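VESB protease (Vibrio cholerae, PDB 4LK4) is a secreted protease of the trypsin family that probably cuts protein substrates at internal peptide bonds. Local coordinates at residues Ile170-Gly175 with Val215-Glu220; Thr183-Ala188 with Glu210-Val215; Leu101-Ile106 with Val230-Ser235. The protein carries 1 engineered substitution. All blocks are in the same frame, centred on the assembly; numbering follows the deposited sequence.

Interaction 1 of 3, residues Ile170-Gly175 with Val215-Glu220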
loop_
_atom_site.group_PDB
_atom_site.type_symbol
_atom_site.label_atom_id
_atom_site.label_comp_id
_atom_site.label_asym_id
_atom_site.label_seq_id
_atom_site.Cartn_x
_atom_site.Cartn_y
_atom_site.Cartn_z
ATOM N N ILE A 170 -1.337 23.753 8.600
ATOM C CA ILE A 170 -0.496 24.882 8.901
ATOM C C ILE A 170 0.853 24.427 9.460
ATOM O O ILE A 170 1.908 24.964 9.075
ATOM C CB ILE A 170 -1.222 25.838 9.862
ATOM C CG1 ILE A 170 -2.263 26.634 9.058
ATOM C CG2 ILE A 170 -0.238 26.759 10.589
ATOM C CD1 ILE A 170 -3.385 27.201 9.908
ATOM N N VAL A 171 0.821 23.443 10.360
ATOM C CA VAL A 171 2.030 23.037 11.060
ATOM C C VAL A 171 2.914 22.199 10.149
ATOM O O VAL A 171 4.119 22.438 10.061
ATOM C CB VAL A 171 1.694 22.259 12.343
ATOM C CG1 VAL A 171 2.966 21.769 13.019
ATOM C CG2 VAL A 171 0.899 23.149 13.297
ATOM N N MET A 172 2.303 21.242 9.452
ATOM C CA MET A 172 3.051 20.246 8.693
ATOM C C MET A 172 3.206 20.552 7.191
ATOM O O MET A 172 4.227 20.211 6.599
ATOM C CB MET A 172 2.423 18.874 8.925
ATOM C CG MET A 172 2.476 18.411 10.391
ATOM S SD MET A 172 4.119 18.539 11.134
ATOM C CE MET A 172 4.997 17.238 10.311
ATOM N N GLN A 173 2.208 21.202 6.594
ATOM C CA GLN A 173 2.275 21.658 5.224
ATOM C C GLN A 173 2.495 20.494 4.235
ATOM O O GLN A 173 1.655 19.615 4.154
ATOM C CB GLN A 173 3.336 22.749 5.115
ATOM C CG GLN A 173 3.170 23.855 6.148
ATOM C CD GLN A 173 3.753 25.176 5.691
ATOM O OE1 GLN A 173 3.391 25.695 4.625
ATOM N NE2 GLN A 173 4.677 25.724 6.478
ATOM N N HIS A 174 3.593 20.487 3.482
ATOM C CA HIS A 174 3.887 19.429 2.518
ATOM C C HIS A 174 2.632 18.869 1.829
ATOM O O HIS A 174 2.407 17.648 1.737
ATOM C CB HIS A 174 4.770 18.368 3.175
ATOM C CG HIS A 174 6.119 18.895 3.564
ATOM N ND1 HIS A 174 6.310 19.732 4.642
ATOM C CD2 HIS A 174 7.333 18.764 2.975
ATOM C CE1 HIS A 174 7.585 20.073 4.719
ATOM N NE2 HIS A 174 8.226 19.504 3.716
ATOM N N GLY A 175 1.815 19.810 1.349
ATOM C CA GLY A 175 0.656 19.508 0.508
ATOM C C GLY A 175 -0.522 18.874 1.225
ATOM O O GLY A 175 -1.398 18.299 0.576
ATOM N N VAL A 215 0.957 4.846 9.236
ATOM C CA VAL A 215 2.025 5.750 9.598
ATOM C C VAL A 215 2.768 6.188 8.353
ATOM O O VAL A 215 3.202 5.331 7.588
ATOM C CB VAL A 215 2.969 5.074 10.577
ATOM C CG1 VAL A 215 4.187 5.959 10.849
ATOM C CG2 VAL A 215 2.221 4.784 11.867
ATOM N N SER A 216 2.894 7.500 8.127
ATOM C CA SER A 216 3.539 8.010 6.914
ATOM C C SER A 216 4.810 8.828 7.219
ATOM O O SER A 216 5.888 8.443 6.845
ATOM C CB SER A 216 2.550 8.824 6.064
ATOM O OG SER A 216 3.170 9.378 4.875
ATOM N N TRP A 217 4.695 9.954 7.904
ATOM C CA TRP A 217 5.886 10.801 8.148
ATOM C C TRP A 217 5.657 11.807 9.273
ATOM O O TRP A 217 4.591 11.762 9.920
ATOM C CB TRP A 217 6.313 11.503 6.855
ATOM C CG TRP A 217 5.382 12.575 6.378
ATOM C CD1 TRP A 217 4.270 12.408 5.598
ATOM C CD2 TRP A 217 5.512 13.990 6.583
ATOM N NE1 TRP A 217 3.691 13.625 5.327
ATOM C CE2 TRP A 217 4.430 14.609 5.927
ATOM C CE3 TRP A 217 6.428 14.792 7.274
ATOM C CZ2 TRP A 217 4.243 15.980 5.937
ATOM C CZ3 TRP A 217 6.231 16.162 7.294
ATOM C CH2 TRP A 217 5.150 16.743 6.623
ATOM N N GLY A 218 6.639 12.686 9.503
ATOM C CA GLY A 218 6.594 13.685 10.573
ATOM C C GLY A 218 7.186 13.040 11.800
ATOM O O GLY A 218 7.554 11.872 11.742
ATOM N N ASP A 219 7.286 13.772 12.907
ATOM C CA ASP A 219 7.725 13.179 14.192
ATOM C C ASP A 219 9.046 12.389 14.070
ATOM O O ASP A 219 9.211 11.342 14.697
ATOM C CB ASP A 219 6.621 12.252 14.778
ATOM C CG ASP A 219 5.651 12.965 15.724
ATOM O OD1 ASP A 219 5.850 14.156 16.040
ATOM O OD2 ASP A 219 4.680 12.310 16.162
ATOM N N GLU A 220 9.979 12.886 13.259
ATOM C CA GLU A 220 11.289 12.227 13.075
ATOM C C GLU A 220 12.273 12.516 14.230
ATOM O O GLU A 220 13.222 11.760 14.442
ATOM C CB GLU A 220 11.923 12.602 11.711
ATOM C CG GLU A 220 11.978 14.102 11.391
ATOM C CD GLU A 220 12.927 14.450 10.243
ATOM O OE1 GLU A 220 13.446 13.520 9.582
ATOM O OE2 GLU A 220 13.153 15.661 9.998
HETATM O O HOH W 1 2.065 14.986 2.992
#

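Interaction 2 of 3, residues Thr183-Ala188 with Glu210-Val215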
loop_
_atom_site.group_PDB
_atom_site.type_symbol
_atom_site.label_atom_id
_atom_site.label_comp_id
_atom_site.label_asym_id
_atom_site.label_seq_id
_atom_site.Cartn_x
_atom_site.Cartn_y
_atom_site.Cartn_z
ATOM N N THR A 183 -6.166 12.824 1.755
ATOM C CA THR A 183 -5.202 11.769 1.796
ATOM C C THR A 183 -4.542 11.507 3.153
ATOM O O THR A 183 -4.081 10.391 3.388
ATOM C CB THR A 183 -4.067 12.048 0.773
ATOM O OG1 THR A 183 -3.147 10.946 0.765
ATOM C CG2 THR A 183 -3.280 13.305 1.125
ATOM N N ASN A 184 -4.399 12.521 3.995
ATOM C CA ASN A 184 -3.746 12.286 5.256
ATOM C C ASN A 184 -4.190 13.218 6.356
ATOM O O ASN A 184 -4.849 14.236 6.099
ATOM C CB ASN A 184 -2.219 12.281 5.098
ATOM C CG ASN A 184 -1.665 13.568 4.503
ATOM O OD1 ASN A 184 -2.313 14.604 4.488
ATOM N ND2 ASN A 184 -0.435 13.499 4.035
ATOM N N PHE A 185 -3.882 12.821 7.588
ATOM C CA PHE A 185 -4.205 13.611 8.789
ATOM C C PHE A 185 -3.068 13.533 9.802
ATOM O O PHE A 185 -2.127 12.753 9.635
ATOM C CB PHE A 185 -5.505 13.101 9.438
ATOM C CG PHE A 185 -5.404 11.716 10.015
ATOM C CD1 PHE A 185 -4.956 11.514 11.301
ATOM C CD2 PHE A 185 -5.773 10.611 9.267
ATOM C CE1 PHE A 185 -4.899 10.237 11.835
ATOM C CE2 PHE A 185 -5.671 9.338 9.777
ATOM C CZ PHE A 185 -5.243 9.153 11.068
ATOM N N CYS A 186 -3.202 14.309 10.866
ATOM C CA CYS A 186 -2.196 14.453 11.889
ATOM C C CYS A 186 -2.699 13.962 13.225
ATOM O O CYS A 186 -3.881 14.056 13.537
ATOM C CB CYS A 186 -1.866 15.932 12.090
ATOM S SG CYS A 186 -0.883 16.671 10.787
ATOM N N ALA A 187 -1.767 13.513 14.046
ATOM C CA ALA A 187 -2.071 13.169 15.406
ATOM C C ALA A 187 -0.854 13.449 16.236
ATOM O O ALA A 187 0.281 13.334 15.768
ATOM C CB ALA A 187 -2.436 11.712 15.496
ATOM N N ALA A 188 -1.092 13.797 17.485
ATOM C CA ALA A 188 -0.039 14.291 18.341
ATOM C C ALA A 188 0.243 13.370 19.483
ATOM O O ALA A 188 -0.665 12.856 20.145
ATOM C CB ALA A 188 -0.413 15.665 18.877
ATOM N N GLU A 210 -10.664 0.123 15.052
ATOM C CA GLU A 210 -10.709 0.118 13.590
ATOM C C GLU A 210 -9.435 0.862 13.149
ATOM O O GLU A 210 -9.035 1.842 13.791
ATOM C CB GLU A 210 -11.981 0.812 13.061
ATOM C CG GLU A 210 -13.339 0.209 13.503
ATOM C CD GLU A 210 -13.871 0.673 14.895
ATOM O OE1 GLU A 210 -13.239 1.497 15.625
ATOM O OE2 GLU A 210 -14.969 0.200 15.279
ATOM N N GLN A 211 -8.774 0.382 12.095
ATOM C CA GLN A 211 -7.599 1.078 11.589
ATOM C C GLN A 211 -8.029 2.304 10.832
ATOM O O GLN A 211 -8.663 2.207 9.799
ATOM C CB GLN A 211 -6.750 0.199 10.685
ATOM C CG GLN A 211 -5.569 0.942 10.101
ATOM C CD GLN A 211 -4.595 0.025 9.363
ATOM O OE1 GLN A 211 -4.762 -1.197 9.302
ATOM N NE2 GLN A 211 -3.565 0.621 8.816
ATOM N N LEU A 212 -7.699 3.459 11.382
ATOM C CA LEU A 212 -8.053 4.732 10.811
ATOM C C LEU A 212 -6.950 5.196 9.855
ATOM O O LEU A 212 -7.193 5.967 8.949
ATOM C CB LEU A 212 -8.187 5.752 11.931
ATOM C CG LEU A 212 -8.521 7.194 11.542
ATOM C CD1 LEU A 212 -9.936 7.292 11.021
ATOM C CD2 LEU A 212 -8.375 8.104 12.745
ATOM N N GLY A 213 -5.720 4.769 10.077
ATOM C CA GLY A 213 -4.628 5.386 9.373
ATOM C C GLY A 213 -3.423 4.502 9.222
ATOM O O GLY A 213 -3.376 3.422 9.819
ATOM N N ILE A 214 -2.460 4.995 8.429
ATOM C CA ILE A 214 -1.186 4.332 8.170
ATOM C C ILE A 214 -0.039 5.291 8.483
ATOM O O ILE A 214 -0.023 6.415 8.005
ATOM C CB ILE A 214 -1.045 3.952 6.686
ATOM C CG1 ILE A 214 -2.201 3.080 6.234
ATOM C CG2 ILE A 214 0.226 3.164 6.447
ATOM C CD1 ILE A 214 -2.329 3.004 4.733
ATOM N N VAL A 215 0.957 4.846 9.236
ATOM C CA VAL A 215 2.025 5.750 9.598
ATOM C C VAL A 215 2.768 6.188 8.353
ATOM O O VAL A 215 3.202 5.331 7.588
ATOM C CB VAL A 215 2.969 5.074 10.577
ATOM C CG1 VAL A 215 4.187 5.959 10.849
ATOM C CG2 VAL A 215 2.221 4.784 11.867
#

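Interaction 3 of 3, residues Leu101-Ile106 with Val230-Ser235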
loop_
_atom_site.group_PDB
_atom_site.type_symbol
_atom_site.label_atom_id
_atom_site.label_comp_id
_atom_site.label_asym_id
_atom_site.label_seq_id
_atom_site.Cartn_x
_atom_site.Cartn_y
_atom_site.Cartn_z
ATOM N N LEU A 101 2.230 12.513 -0.529
ATOM C CA LEU A 101 0.791 12.336 -0.686
ATOM C C LEU A 101 0.445 10.977 -1.318
ATOM O O LEU A 101 1.197 10.416 -2.099
ATOM C CB LEU A 101 0.148 13.458 -1.505
ATOM C CG LEU A 101 0.349 14.906 -1.031
ATOM C CD1 LEU A 101 -0.387 15.852 -1.969
ATOM C CD2 LEU A 101 -0.097 15.143 0.402
ATOM N N ASN A 102 -0.723 10.484 -0.952
ATOM C CA ASN A 102 -1.236 9.208 -1.368
ATOM C C ASN A 102 -0.264 8.112 -1.042
ATOM O O ASN A 102 -0.004 7.241 -1.857
ATOM C CB ASN A 102 -1.594 9.234 -2.841
ATOM C CG ASN A 102 -2.393 10.457 -3.198
ATOM O OD1 ASN A 102 -3.439 10.737 -2.602
ATOM N ND2 ASN A 102 -1.887 11.222 -4.151
ATOM N N ASP A 103 0.248 8.164 0.183
ATOM C CA ASP A 103 1.279 7.256 0.633
ATOM C C ASP A 103 0.629 5.978 1.104
ATOM O O ASP A 103 0.451 5.757 2.285
ATOM C CB ASP A 103 2.089 7.896 1.754
ATOM C CG ASP A 103 3.344 7.118 2.108
ATOM O OD1 ASP A 103 3.769 6.235 1.331
ATOM O OD2 ASP A 103 3.917 7.415 3.189
ATOM N N ILE A 104 0.258 5.134 0.153
ATOM C CA ILE A 104 -0.388 3.906 0.494
ATOM C C ILE A 104 -0.037 2.830 -0.510
ATOM O O ILE A 104 0.164 3.113 -1.685
ATOM C CB ILE A 104 -1.897 4.120 0.567
ATOM C CG1 ILE A 104 -2.597 2.872 1.111
ATOM C CG2 ILE A 104 -2.456 4.533 -0.790
ATOM C CD1 ILE A 104 -4.056 3.090 1.434
ATOM N N ALA A 105 0.020 1.593 -0.012
ATOM C CA ALA A 105 0.386 0.441 -0.819
ATOM C C ALA A 105 -0.229 -0.840 -0.304
ATOM O O ALA A 105 -0.498 -0.962 0.860
ATOM C CB ALA A 105 1.909 0.294 -0.856
ATOM N N ILE A 106 -0.389 -1.808 -1.197
ATOM C CA ILE A 106 -0.846 -3.150 -0.844
ATOM C C ILE A 106 0.277 -4.129 -1.164
ATOM O O ILE A 106 0.873 -4.058 -2.230
ATOM C CB ILE A 106 -2.081 -3.577 -1.679
ATOM C CG1 ILE A 106 -3.294 -2.723 -1.316
ATOM C CG2 ILE A 106 -2.396 -5.059 -1.504
ATOM C CD1 ILE A 106 -3.671 -2.792 0.147
ATOM N N VAL A 230 2.140 12.400 10.749
ATOM C CA VAL A 230 1.225 12.429 9.634
ATOM C C VAL A 230 0.893 11.010 9.204
ATOM O O VAL A 230 1.781 10.183 9.023
ATOM C CB VAL A 230 1.858 13.203 8.499
ATOM C CG1 VAL A 230 0.975 13.159 7.278
ATOM C CG2 VAL A 230 2.112 14.632 8.944
ATOM N N TYR A 231 -0.395 10.750 9.019
ATOM C CA TYR A 231 -0.908 9.397 8.821
ATOM C C TYR A 231 -1.783 9.371 7.588
ATOM O O TYR A 231 -2.653 10.228 7.413
ATOM C CB TYR A 231 -1.725 8.961 10.041
ATOM C CG TYR A 231 -0.937 8.997 11.325
ATOM C CD1 TYR A 231 -0.796 10.170 12.050
ATOM C CD2 TYR A 231 -0.306 7.860 11.794
ATOM C CE1 TYR A 231 -0.030 10.210 13.191
ATOM C CE2 TYR A 231 0.438 7.873 12.944
ATOM C CZ TYR A 231 0.581 9.046 13.637
ATOM O OH TYR A 231 1.313 9.000 14.793
ATOM N N THR A 232 -1.549 8.405 6.708
ATOM C CA THR A 232 -2.382 8.254 5.557
ATOM C C THR A 232 -3.770 7.890 6.067
ATOM O O THR A 232 -3.910 7.115 7.016
ATOM C CB THR A 232 -1.842 7.192 4.614
ATOM O OG1 THR A 232 -0.543 7.586 4.150
ATOM C CG2 THR A 232 -2.747 7.019 3.416
ATOM N N ASN A 233 -4.779 8.492 5.444
ATOM C CA ASN A 233 -6.153 8.389 5.855
ATOM C C ASN A 233 -6.886 7.169 5.247
ATOM O O ASN A 233 -7.280 7.193 4.092
ATOM C CB ASN A 233 -6.825 9.687 5.450
ATOM C CG ASN A 233 -8.303 9.709 5.751
ATOM O OD1 ASN A 233 -8.903 8.703 6.169
ATOM N ND2 ASN A 233 -8.913 10.873 5.542
ATOM N N VAL A 234 -7.082 6.114 6.033
ATOM C CA VAL A 234 -7.671 4.904 5.508
ATOM C C VAL A 234 -9.121 5.082 5.030
ATOM O O VAL A 234 -9.538 4.447 4.036
ATOM C CB VAL A 234 -7.573 3.755 6.522
ATOM C CG1 VAL A 234 -8.476 2.582 6.155
ATOM C CG2 VAL A 234 -6.149 3.270 6.600
ATOM N N SER A 235 -9.895 5.923 5.706
ATOM C CA SER A 235 -11.291 6.152 5.277
ATOM C C SER A 235 -11.364 6.647 3.846
ATOM O O SER A 235 -12.175 6.181 3.055
ATOM C CB SER A 235 -11.978 7.166 6.155
ATOM O OG SER A 235 -12.264 6.580 7.393
HETATM O O HOH W 2 -0.820 9.840 2.556
#

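Interaction 1 of 3, residues Ile170-Gly175 with Val215-Glu220
W217 reaches from the corner after strand 211-216 to the far end of helix 165-172, where its six-membered ring meets M172, the last residue of the helix, and H174 in the loop that follows. Against H174 the rings form an offset edge-to-face pair: the indole presents its edge toward the imidazole face, with centroids 5.2 Å apart and planes at 64°. The CB of H174 also packs 3.7 Å from CZ2 of W217. M172 folds back through bends at chi2 and chi3, which bring its methyl CE to 3.4 Å from CZ3 of W217, obliquely to the ring, and to 3.9 Å from CA of G218.

The carbonyl of M172 lies at the edges of both rings and in their planes. It accepts a nearly straight hydrogen bond from ND1 of H174 (2.9 Å, N-H...O 167°), fixing the imidazole's rotation, and sits 3.6 Å from CH2 of W217. A water bridges the two segments, accepting from NE1 of W217 and donating to the backbone O of H174.

S216 and W217 form a classic beta bulge opposite V230, and L100 touches the indole. Ser-Trp-Gly at this corner is characteristic of the substrate-binding cleft of trypsin-like proteases, where the tryptophan probably helps line the non-primed subsites.

Interaction 2 of 3, residues Thr183-Ala188 with Glu210-Val215
F185 buries the most surface here, pointing its ring from strand 184-189 toward L212 and G213 of strand 211-216. CZ leads: it approaches CD2 of L212 to 3.7 Å and CG of the same leucine to 3.8 Å, so the far end of the phenyl ring carries most of the apolar contact.

L212 contributes through its branch point and one methyl, which come at the ring obliquely. With chi1 at 178°, CG of L212 extends away from its own backbone N and brings that methyl to the phenyl ring. Its backbone is also close, with O of L212 3.8 Å from CE2 of F185. Both strands belong to the second beta-barrel of the chymotrypsin-type protease fold, in which strand 229-233 lies between them and pairs with each. The F185 ring thus passes into the barrel interior, where I203 and L135 pack against it as well; L135 also touches L212.

G213 supplies backbone only, its CA lying 4.1 Å from CE2 of F185. L212 and G213 form a classic beta bulge opposite I203; the side chain of L212 and the bare CA of G213 both meet the phenyl ring. The extended side chain of neighbouring Q211 runs alongside the bulge, and its NE2 donates to O of G213 (3.0 Å, N-H...O 157°), the acceptor lying close to the plane of the Q211 amide while the donor stands above the carbonyl plane of G213. The other end of that amide, OE1, is hydrogen-bonded to OG of S44, on strand 39-46 of the first barrel.

Interaction 3 of 3, residues Leu101-Ile106 with Val230-Ser235
One direct hydrogen bond joins T232 to the loop leading into strand 105-109: OG1 of T232 donates to the backbone O of D103 at 2.8 Å. The hydroxyl approaches at a C=O...O angle of 126°, tilted 35° from the carbonyl plane. It is aimed there because OG1 lies anti to the carbonyl carbon of T232 (chi1 -62°), the rotamer that turns CG2 toward I104.

A water supplies a second, indirect link. It accepts from the backbone N of D103 (3.1 Å) and donates to OG1 of T232 (2.8 Å), so that the single hydroxyl serves both backbone polar atoms of D103. These lie in an inverse gamma turn centred on D103, closed by a weak bond from N of I104 to O of N102.

Apolar contact is looser, with CG2 of T232 lying 4.2 Å from CB of I104. I214 on the neighbouring strand touches the side chains of both I104 and T232.

The carboxylate of D103 points elsewhere: OD2 is hydrogen-bonded to ND1 of H56 and to OG of S216, as expected for the aspartate of a trypsin-family catalytic triad. T232 therefore probably acts in the second shell. By holding the main chain of D103 rather than its carboxylate, T232, which belongs to the second barrel, probably helps to position the aspartate while leaving OD2 to H56 and S216.

All three interactions meet the second barrel, and strands 211-216 and 229-233, neighbours in its sheet, supply or lead into one side of each. Interactions 2 and 3 are buried, their centres 8 Å apart: interaction 2 is hydrocarbon packing within one barrel, interaction 3 a mainly polar joint between the two. Interaction 1 is only partly buried, with ring contacts and a bridging water at what is probably the edge of the substrate cleft. Interactions 1 and 2 both use strand 211-216, and they touch where CG of M172 lies 3.8 Å from SG of C186, a cysteine disulfide-bonded to C168. Interactions 2 and 3 are tied through the sheet: F185 is backbone hydrogen-bonded to Y231, and I214 probably to T232.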